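Local coordinates for type IV pilus biogenesis factor PilY1 (PDB 3HX6), which primes type IV pilus assembly, takes part in adhesion to host cells and, apparently through calcium binding and release, regulates pilus retraction and twitching motility, at residues S492-D497 / G502-K507; T408-R413 / S545-T550; S533-E536 / P540-C543. The protein carries 3 engineered substitutions. All blocks are in the same frame, centred on the assembly; numbering follows the deposited sequence.

How the contacts relate
The three contacts lie on the same side of the chain's centre, far from the calcium site, in the C-terminal domain of PilY1, a beta-propeller domain. Contacts 1 and 2 have centres about 12 Å apart, and contact 3 sits about 14 Å from each. Contact 2 spans the longest sequence interval, with contacts 1 and 3 following one another between its two segments. Strand 548-550 ties them together: it pairs with strand 539-543 of contact 3, to which the C543-C548 disulfide also joins it, while T550 and L549 touch D497 and F496 of contact 1. R410, on strand 408-415 of the larger mixed sheet, completes the arrangement. All three come near the second subunit.

Contact 1 (S492-D497 / G502-K507); sequences SFTVFD and GVVDSK
V504 lays both methyl branches against the backbone of 494-497. CG1, turned anti to its own amide nitrogen (chi1 -171°), lies 3.2 Å from T494 O, and both methyls reach V495 O at about the same distance (V504 CG2 at 3.8 Å). T494 and V504 run past each other in opposite senses. The modelled approach of the threonine hydroxyl to CG1 is too close to be trusted, and that buried OG1 has no polar partner in the model.

Both segments belong to the long loop between strands 477-483 and 510-511, which turns back on itself here beside strand 548-550. The CA atoms of D497 and V504 approach to 4.4 Å, the tightest backbone spacing between the two segments. D497 OD2 accepts the amide of G502 N at 2.8 Å (N-H...O 160°), the donor coming from above the carboxylate plane, tilted 43° out of it. The other oxygen, OD1, receives the amide of Q501, so successive N-H groups of the returning loop grip one carboxylate. The backbone of D497 pairs with T550, which fixes the root of the side chain. A water lies in hydrogen-bonding range of D497 OD1, at 2.7 Å, and of D505 OD1, at 2.9 Å, though it has more acceptors around it than protons to give; it accepts from D505 N. D505 OD1 accepts the amide of K507, two residues on, which closes an Asx turn.

The acceptors D497 OD1 and V503 O, 2.9 Å apart, are unfavourable neighbours in themselves. Separately, D505 could slightly raise the proton affinity of D497, against which the two amides and the water work.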
loop_
_atom_site.group_PDB
_atom_site.type_symbol
_atom_site.label_atom_id
_atom_site.label_comp_id
_atom_site.label_asym_id
_atom_site.label_seq_id
_atom_site.Cartn_x
_atom_site.Cartn_y
_atom_site.Cartn_z
ATOM N N SER A 492 -9.706 18.795 -13.361
ATOM C CA SER A 492 -8.843 19.312 -14.412
ATOM C C SER A 492 -7.723 18.309 -14.683
ATOM O O SER A 492 -6.845 18.539 -15.511
ATOM C CB SER A 492 -8.254 20.670 -14.010
ATOM O OG SER A 492 -7.470 20.563 -12.835
ATOM N N PHE A 493 -7.765 17.189 -13.976
ATOM C CA PHE A 493 -6.773 16.138 -14.139
ATOM C C PHE A 493 -7.543 14.832 -14.267
ATOM O O PHE A 493 -8.688 14.742 -13.820
ATOM C CB PHE A 493 -5.848 16.116 -12.920
ATOM C CG PHE A 493 -6.579 16.017 -11.610
ATOM C CD1 PHE A 493 -6.945 14.779 -11.094
ATOM C CD2 PHE A 493 -6.920 17.165 -10.903
ATOM C CE1 PHE A 493 -7.639 14.684 -9.892
ATOM C CE2 PHE A 493 -7.614 17.085 -9.703
ATOM C CZ PHE A 493 -7.975 15.845 -9.195
ATOM N N THR A 494 -6.943 13.824 -14.888
ATOM C CA THR A 494 -7.643 12.558 -15.034
ATOM C C THR A 494 -7.617 11.839 -13.688
ATOM O O THR A 494 -6.585 11.777 -13.015
ATOM C CB THR A 494 -7.042 11.697 -16.191
ATOM O OG1 THR A 494 -6.581 10.434 -15.697
ATOM C CG2 THR A 494 -5.922 12.437 -16.868
ATOM N N VAL A 495 -8.775 11.326 -13.287
ATOM C CA VAL A 495 -8.911 10.661 -11.999
ATOM C C VAL A 495 -8.739 9.153 -12.041
ATOM O O VAL A 495 -8.009 8.587 -11.229
ATOM C CB VAL A 495 -10.297 11.000 -11.357
ATOM C CG1 VAL A 495 -11.405 10.785 -12.373
ATOM C CG2 VAL A 495 -10.549 10.129 -10.122
ATOM N N PHE A 496 -9.400 8.508 -12.993
ATOM C CA PHE A 496 -9.352 7.059 -13.095
ATOM C C PHE A 496 -8.414 6.491 -14.145
ATOM O O PHE A 496 -8.272 7.039 -15.235
ATOM C CB PHE A 496 -10.751 6.508 -13.402
ATOM C CG PHE A 496 -11.801 6.905 -12.408
ATOM C CD1 PHE A 496 -11.818 6.352 -11.137
ATOM C CD2 PHE A 496 -12.786 7.825 -12.755
ATOM C CE1 PHE A 496 -12.802 6.704 -10.220
ATOM C CE2 PHE A 496 -13.777 8.187 -11.846
ATOM C CZ PHE A 496 -13.783 7.622 -10.573
ATOM N N ASP A 497 -7.768 5.386 -13.805
ATOM C CA ASP A 497 -6.941 4.705 -14.782
ATOM C C ASP A 497 -7.938 3.746 -15.415
ATOM O O ASP A 497 -8.120 2.627 -14.945
ATOM C CB ASP A 497 -5.808 3.906 -14.139
ATOM C CG ASP A 497 -5.171 2.930 -15.117
ATOM O OD1 ASP A 497 -5.062 3.283 -16.313
ATOM O OD2 ASP A 497 -4.780 1.818 -14.700
ATOM N N GLY A 502 -2.152 0.730 -14.712
ATOM C CA GLY A 502 -1.445 0.585 -13.453
ATOM C C GLY A 502 -1.090 1.973 -12.959
ATOM O O GLY A 502 -0.530 2.150 -11.881
ATOM N N VAL A 503 -1.404 2.965 -13.782
ATOM C CA VAL A 503 -1.176 4.361 -13.440
ATOM C C VAL A 503 -2.203 5.203 -14.167
ATOM O O VAL A 503 -2.796 4.768 -15.153
ATOM C CB VAL A 503 0.230 4.851 -13.832
ATOM C CG1 VAL A 503 1.253 4.276 -12.872
ATOM C CG2 VAL A 503 0.541 4.461 -15.272
ATOM N N VAL A 504 -2.412 6.410 -13.667
ATOM C CA VAL A 504 -3.380 7.317 -14.253
ATOM C C VAL A 504 -2.705 8.241 -15.261
ATOM O O VAL A 504 -1.961 9.144 -14.883
ATOM C CB VAL A 504 -4.053 8.171 -13.156
ATOM C CG1 VAL A 504 -5.215 8.948 -13.741
ATOM C CG2 VAL A 504 -4.528 7.281 -12.021
ATOM N N ASP A 505 -2.963 8.006 -16.543
ATOM C CA ASP A 505 -2.387 8.836 -17.596
ATOM C C ASP A 505 -3.427 9.189 -18.652
ATOM O O ASP A 505 -4.587 8.788 -18.549
ATOM C CB ASP A 505 -1.191 8.133 -18.255
ATOM C CG ASP A 505 -1.544 6.771 -18.821
ATOM O OD1 ASP A 505 -2.602 6.644 -19.477
ATOM O OD2 ASP A 505 -0.752 5.825 -18.617
ATOM N N SER A 506 -2.996 9.929 -19.670
ATOM C CA SER A 506 -3.871 10.380 -20.751
ATOM C C SER A 506 -4.610 9.280 -21.512
ATOM O O SER A 506 -5.585 9.564 -22.209
ATOM C CB SER A 506 -3.071 11.223 -21.748
ATOM O OG SER A 506 -2.103 10.430 -22.407
ATOM N N LYS A 507 -4.147 8.038 -21.401
ATOM C CA LYS A 507 -4.808 6.930 -22.080
ATOM C C LYS A 507 -6.238 6.762 -21.559
ATOM O O LYS A 507 -7.075 6.113 -22.195
ATOM C CB LYS A 507 -4.044 5.629 -21.850
ATOM C CG LYS A 507 -2.798 5.445 -22.703
ATOM C CD LYS A 507 -2.170 4.081 -22.421
ATOM C CE LYS A 507 -1.044 3.765 -23.387
ATOM N NZ LYS A 507 0.018 4.796 -23.319
HETATM O O HOH W 1 -4.603 5.612 -17.671
#

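Contact 2 (T408-R413 / S545-T550); sequences TARTIR and SGECLT
The R410 guanidinium meets E547 and L549 across the contact, and T408, two residues earlier on its strand, places CG2 over one of its faces, 3.6 Å from the plane and offset toward the rim. R410 carries the whole contact from this strand. Its CG stands anti to the carbonyl carbon (chi1 -61°), and the chain then runs extended to NE, long enough to span two backbones whose nearest CA atoms, those of R410 and E547, are 11.8 Å apart.

At the far end R410 NH2 forms a salt bridge with E547 OE1 at 3.0 Å. The N-H points almost straight at the oxygen (168°), which lies at the guanidinium edge, close to its plane. The carboxylate is less well aligned, since the donor comes from above its plane. L549 CD2 covers the guanidinium face opposite T408, 3.7 Å from R410 NH2. Two methyl groups thus sandwich the cation while its edge is used for polar bonds; R410 NE is taken by L498 O, which helps to fix the rotation of the group. E547 OE2 has R500 as a long, weak ion-pair partner and lies close to E79 of the second subunit, so R410 probably offsets some of that negative charge.

Beyond R410, the side chain of T411 turns to E523, I412 packs on T522 and F405, and R413 forms a salt bridge with E447 and a cation-pi interaction with W479. Strand 408-415 runs between strands 392-405 and 521-524 of the mixed sheet, and R410 reaches out from there to strand 548-550 and the loop before it, joining that sheet to the three-stranded C-terminal sheet, with Q524 of strand 521-524 also touching E547 and L549.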
loop_
_atom_site.group_PDB
_atom_site.type_symbol
_atom_site.label_atom_id
_atom_site.label_comp_id
_atom_site.label_asym_id
_atom_site.label_seq_id
_atom_site.Cartn_x
_atom_site.Cartn_y
_atom_site.Cartn_z
ATOM N N THR A 408 -9.180 -1.538 -23.196
ATOM C CA THR A 408 -10.387 -1.721 -22.398
ATOM C C THR A 408 -11.565 -0.857 -22.831
ATOM O O THR A 408 -11.454 0.364 -22.922
ATOM C CB THR A 408 -10.100 -1.435 -20.917
ATOM O OG1 THR A 408 -8.903 -2.119 -20.521
ATOM C CG2 THR A 408 -11.257 -1.913 -20.052
ATOM N N ALA A 409 -12.698 -1.499 -23.089
ATOM C CA ALA A 409 -13.905 -0.787 -23.490
ATOM C C ALA A 409 -14.736 -0.502 -22.241
ATOM O O ALA A 409 -14.828 -1.345 -21.353
ATOM C CB ALA A 409 -14.708 -1.627 -24.475
ATOM N N ARG A 410 -15.326 0.688 -22.171
ATOM C CA ARG A 410 -16.153 1.080 -21.029
ATOM C C ARG A 410 -17.213 2.077 -21.471
ATOM O O ARG A 410 -17.072 2.724 -22.511
ATOM C CB ARG A 410 -15.312 1.762 -19.943
ATOM C CG ARG A 410 -14.205 0.932 -19.322
ATOM C CD ARG A 410 -13.474 1.741 -18.264
ATOM N NE ARG A 410 -12.289 1.055 -17.760
ATOM C CZ ARG A 410 -12.313 0.057 -16.884
ATOM N NH1 ARG A 410 -13.469 -0.377 -16.396
ATOM N NH2 ARG A 410 -11.178 -0.518 -16.507
ATOM N N THR A 411 -18.279 2.194 -20.688
ATOM C CA THR A 411 -19.309 3.179 -20.979
ATOM C C THR A 411 -19.001 4.253 -19.938
ATOM O O THR A 411 -18.935 3.974 -18.739
ATOM C CB THR A 411 -20.741 2.627 -20.786
ATOM O OG1 THR A 411 -20.969 2.346 -19.404
ATOM C CG2 THR A 411 -20.930 1.355 -21.591
ATOM N N ILE A 412 -18.790 5.475 -20.403
ATOM C CA ILE A 412 -18.437 6.562 -19.513
ATOM C C ILE A 412 -19.379 7.743 -19.605
ATOM O O ILE A 412 -20.254 7.810 -20.473
ATOM C CB ILE A 412 -16.999 7.046 -19.809
ATOM C CG1 ILE A 412 -16.869 7.496 -21.267
ATOM C CG2 ILE A 412 -16.012 5.904 -19.589
ATOM C CD1 ILE A 412 -17.469 8.843 -21.580
ATOM N N ARG A 413 -19.195 8.675 -18.685
ATOM C CA ARG A 413 -19.983 9.886 -18.669
ATOM C C ARG A 413 -19.031 11.045 -18.451
ATOM O O ARG A 413 -18.012 10.904 -17.773
ATOM C CB ARG A 413 -21.035 9.836 -17.564
ATOM C CG ARG A 413 -22.232 8.978 -17.920
ATOM C CD ARG A 413 -23.277 8.936 -16.811
ATOM N NE ARG A 413 -24.418 8.111 -17.202
ATOM C CZ ARG A 413 -25.414 7.784 -16.388
ATOM N NH1 ARG A 413 -25.409 8.209 -15.131
ATOM N NH2 ARG A 413 -26.418 7.039 -16.833
ATOM N N SER A 545 -16.621 -3.767 -7.426
ATOM C CA SER A 545 -16.911 -5.173 -7.624
ATOM C C SER A 545 -16.335 -5.585 -8.964
ATOM O O SER A 545 -16.608 -4.955 -9.990
ATOM C CB SER A 545 -18.422 -5.403 -7.616
ATOM O OG SER A 545 -18.731 -6.769 -7.826
ATOM N N GLY A 546 -15.530 -6.640 -8.945
ATOM C CA GLY A 546 -14.918 -7.123 -10.166
ATOM C C GLY A 546 -13.763 -6.252 -10.623
ATOM O O GLY A 546 -12.739 -6.764 -11.075
ATOM N N GLU A 547 -13.917 -4.937 -10.501
ATOM C CA GLU A 547 -12.870 -4.019 -10.929
ATOM C C GLU A 547 -12.432 -3.016 -9.871
ATOM O O GLU A 547 -13.239 -2.486 -9.110
ATOM C CB GLU A 547 -13.319 -3.236 -12.170
ATOM C CG GLU A 547 -13.036 -3.903 -13.521
ATOM C CD GLU A 547 -11.623 -3.637 -14.038
ATOM O OE1 GLU A 547 -11.277 -2.455 -14.256
ATOM O OE2 GLU A 547 -10.863 -4.612 -14.231
ATOM N N CYS A 548 -11.130 -2.777 -9.835
ATOM C CA CYS A 548 -10.539 -1.798 -8.945
ATOM C C CYS A 548 -9.917 -0.833 -9.935
ATOM O O CYS A 548 -9.391 -1.258 -10.964
ATOM C CB CYS A 548 -9.428 -2.401 -8.095
ATOM S SG CYS A 548 -9.899 -3.420 -6.659
ATOM N N LEU A 549 -9.978 0.458 -9.647
ATOM C CA LEU A 549 -9.398 1.433 -10.554
ATOM C C LEU A 549 -8.370 2.288 -9.832
ATOM O O LEU A 549 -8.668 2.897 -8.805
ATOM C CB LEU A 549 -10.492 2.329 -11.137
ATOM C CG LEU A 549 -11.643 1.639 -11.877
ATOM C CD1 LEU A 549 -12.684 2.677 -12.259
ATOM C CD2 LEU A 549 -11.130 0.926 -13.117
ATOM N N THR A 550 -7.150 2.309 -10.357
ATOM C CA THR A 550 -6.110 3.128 -9.765
ATOM C C THR A 550 -6.636 4.554 -9.892
ATOM O O THR A 550 -7.177 4.928 -10.932
ATOM C CB THR A 550 -4.776 3.005 -10.542
ATOM O OG1 THR A 550 -4.366 1.631 -10.579
ATOM C CG2 THR A 550 -3.687 3.833 -9.865
#

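Contact 3 (S533-E536 / P540-C543); sequences STNE and PEVC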
loop_
_atom_site.group_PDB
_atom_site.type_symbol
_atom_site.label_atom_id
_atom_site.label_comp_id
_atom_site.label_asym_id
_atom_site.label_seq_id
_atom_site.Cartn_x
_atom_site.Cartn_y
_atom_site.Cartn_z
ATOM N N SER A 533 -8.435 1.753 -1.294
ATOM C CA SER A 533 -7.290 1.013 -0.780
ATOM C C SER A 533 -6.031 1.407 -1.535
ATOM O O SER A 533 -6.050 2.312 -2.368
ATOM C CB SER A 533 -7.520 -0.495 -0.912
ATOM O OG SER A 533 -7.599 -0.882 -2.274
ATOM N N THR A 534 -4.938 0.717 -1.238
ATOM C CA THR A 534 -3.666 0.993 -1.878
ATOM C C THR A 534 -3.084 -0.274 -2.483
ATOM O O THR A 534 -2.805 -1.234 -1.767
ATOM C CB THR A 534 -2.662 1.559 -0.864
ATOM O OG1 THR A 534 -3.190 2.765 -0.296
ATOM C CG2 THR A 534 -1.332 1.854 -1.536
ATOM N N ASN A 535 -2.912 -0.279 -3.801
ATOM C CA ASN A 535 -2.343 -1.437 -4.474
ATOM C C ASN A 535 -0.855 -1.440 -4.145
ATOM O O ASN A 535 -0.220 -0.387 -4.136
ATOM C CB ASN A 535 -2.532 -1.340 -5.987
ATOM C CG ASN A 535 -2.311 -2.671 -6.687
ATOM O OD1 ASN A 535 -3.027 -3.643 -6.434
ATOM N ND2 ASN A 535 -1.316 -2.725 -7.567
ATOM N N GLU A 536 -0.310 -2.621 -3.875
ATOM C CA GLU A 536 1.098 -2.758 -3.528
ATOM C C GLU A 536 2.007 -1.921 -4.422
ATOM O O GLU A 536 2.476 -2.389 -5.459
ATOM C CB GLU A 536 1.522 -4.228 -3.597
ATOM C CG GLU A 536 2.928 -4.491 -3.071
ATOM C CD GLU A 536 3.060 -4.171 -1.592
ATOM O OE1 GLU A 536 2.767 -3.020 -1.208
ATOM O OE2 GLU A 536 3.465 -5.065 -0.816
ATOM N N PRO A 540 -3.138 4.667 -4.669
ATOM C CA PRO A 540 -4.510 4.521 -4.177
ATOM C C PRO A 540 -5.407 3.965 -5.278
ATOM O O PRO A 540 -5.266 4.320 -6.447
ATOM C CB PRO A 540 -4.887 5.946 -3.791
ATOM C CG PRO A 540 -4.128 6.762 -4.789
ATOM C CD PRO A 540 -2.779 6.089 -4.809
ATOM N N GLU A 541 -6.310 3.073 -4.898
ATOM C CA GLU A 541 -7.243 2.466 -5.836
ATOM C C GLU A 541 -8.624 2.528 -5.232
ATOM O O GLU A 541 -8.774 2.523 -4.016
ATOM C CB GLU A 541 -6.950 0.984 -6.055
ATOM C CG GLU A 541 -5.631 0.618 -6.662
ATOM C CD GLU A 541 -5.647 -0.821 -7.140
ATOM O OE1 GLU A 541 -6.149 -1.686 -6.388
ATOM O OE2 GLU A 541 -5.168 -1.083 -8.261
ATOM N N VAL A 542 -9.633 2.565 -6.088
ATOM C CA VAL A 542 -11.004 2.562 -5.624
ATOM C C VAL A 542 -11.603 1.299 -6.226
ATOM O O VAL A 542 -11.493 1.059 -7.425
ATOM C CB VAL A 542 -11.782 3.817 -6.097
ATOM C CG1 VAL A 542 -11.827 3.883 -7.618
ATOM C CG2 VAL A 542 -13.188 3.794 -5.520
ATOM N N CYS A 543 -12.202 0.470 -5.386
ATOM C CA CYS A 543 -12.788 -0.765 -5.870
ATOM C C CYS A 543 -14.279 -0.789 -5.593
ATOM O O CYS A 543 -14.764 -0.123 -4.682
ATOM C CB CYS A 543 -12.149 -1.973 -5.182
ATOM S SG CYS A 543 -10.326 -2.079 -5.187
#
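A chi1 of -164° swings the amide of N535 to the far side from its backbone nitrogen, beside the carbonyl carbon, while E541 sets CG anti to its carbonyl carbon and runs extended from there; these two settings bring an amide and a carboxylate face to face in the beta hairpin formed by strands 531-535 and 539-543. The closest approach is N535 CB to E541 CD, at 3.4 Å, and N535 CG lies 3.6 Å from E541 OE2. Together with planes only 25° apart, these spacings mark the pair as stacked flat groups. N535 ND2 is hydrogen-bonded to Q537 OE1 in the turn.

Between these two segments there is one antiparallel hydrogen-bonded pair, S533 with E541; C543 bonds T531 further along. S533 N donates to E541 O at 2.8 Å, and E541 N donates to S533 O at 2.7 Å, both N-H groups pointing nearly straight at their acceptors. The first donor lies in the carbonyl plane, whereas the second is tilted from it. S533 O also takes a CA-H...O contact from P540 CA, at 3.2 Å. T534 and P540 form the next, non-hydrogen-bonded pair, where a proline, which lacks an N-H, fits the bonding pattern.

The directions of the strand segments differ by 118°, consistent with strong twisting or bending of these short pieces. E541 also packs on C548 and T550 of the third strand, and P540 shares a backbone hydrogen bond with V551. At the turn end the hairpin meets its counterpart: T534 OG1 is hydrogen-bonded to the backbone oxygen of E536 of the second subunit. On the face carrying S533 and E541, S533 OG lies 4.2 Å from C543 SG, the sulfur bonded to C548.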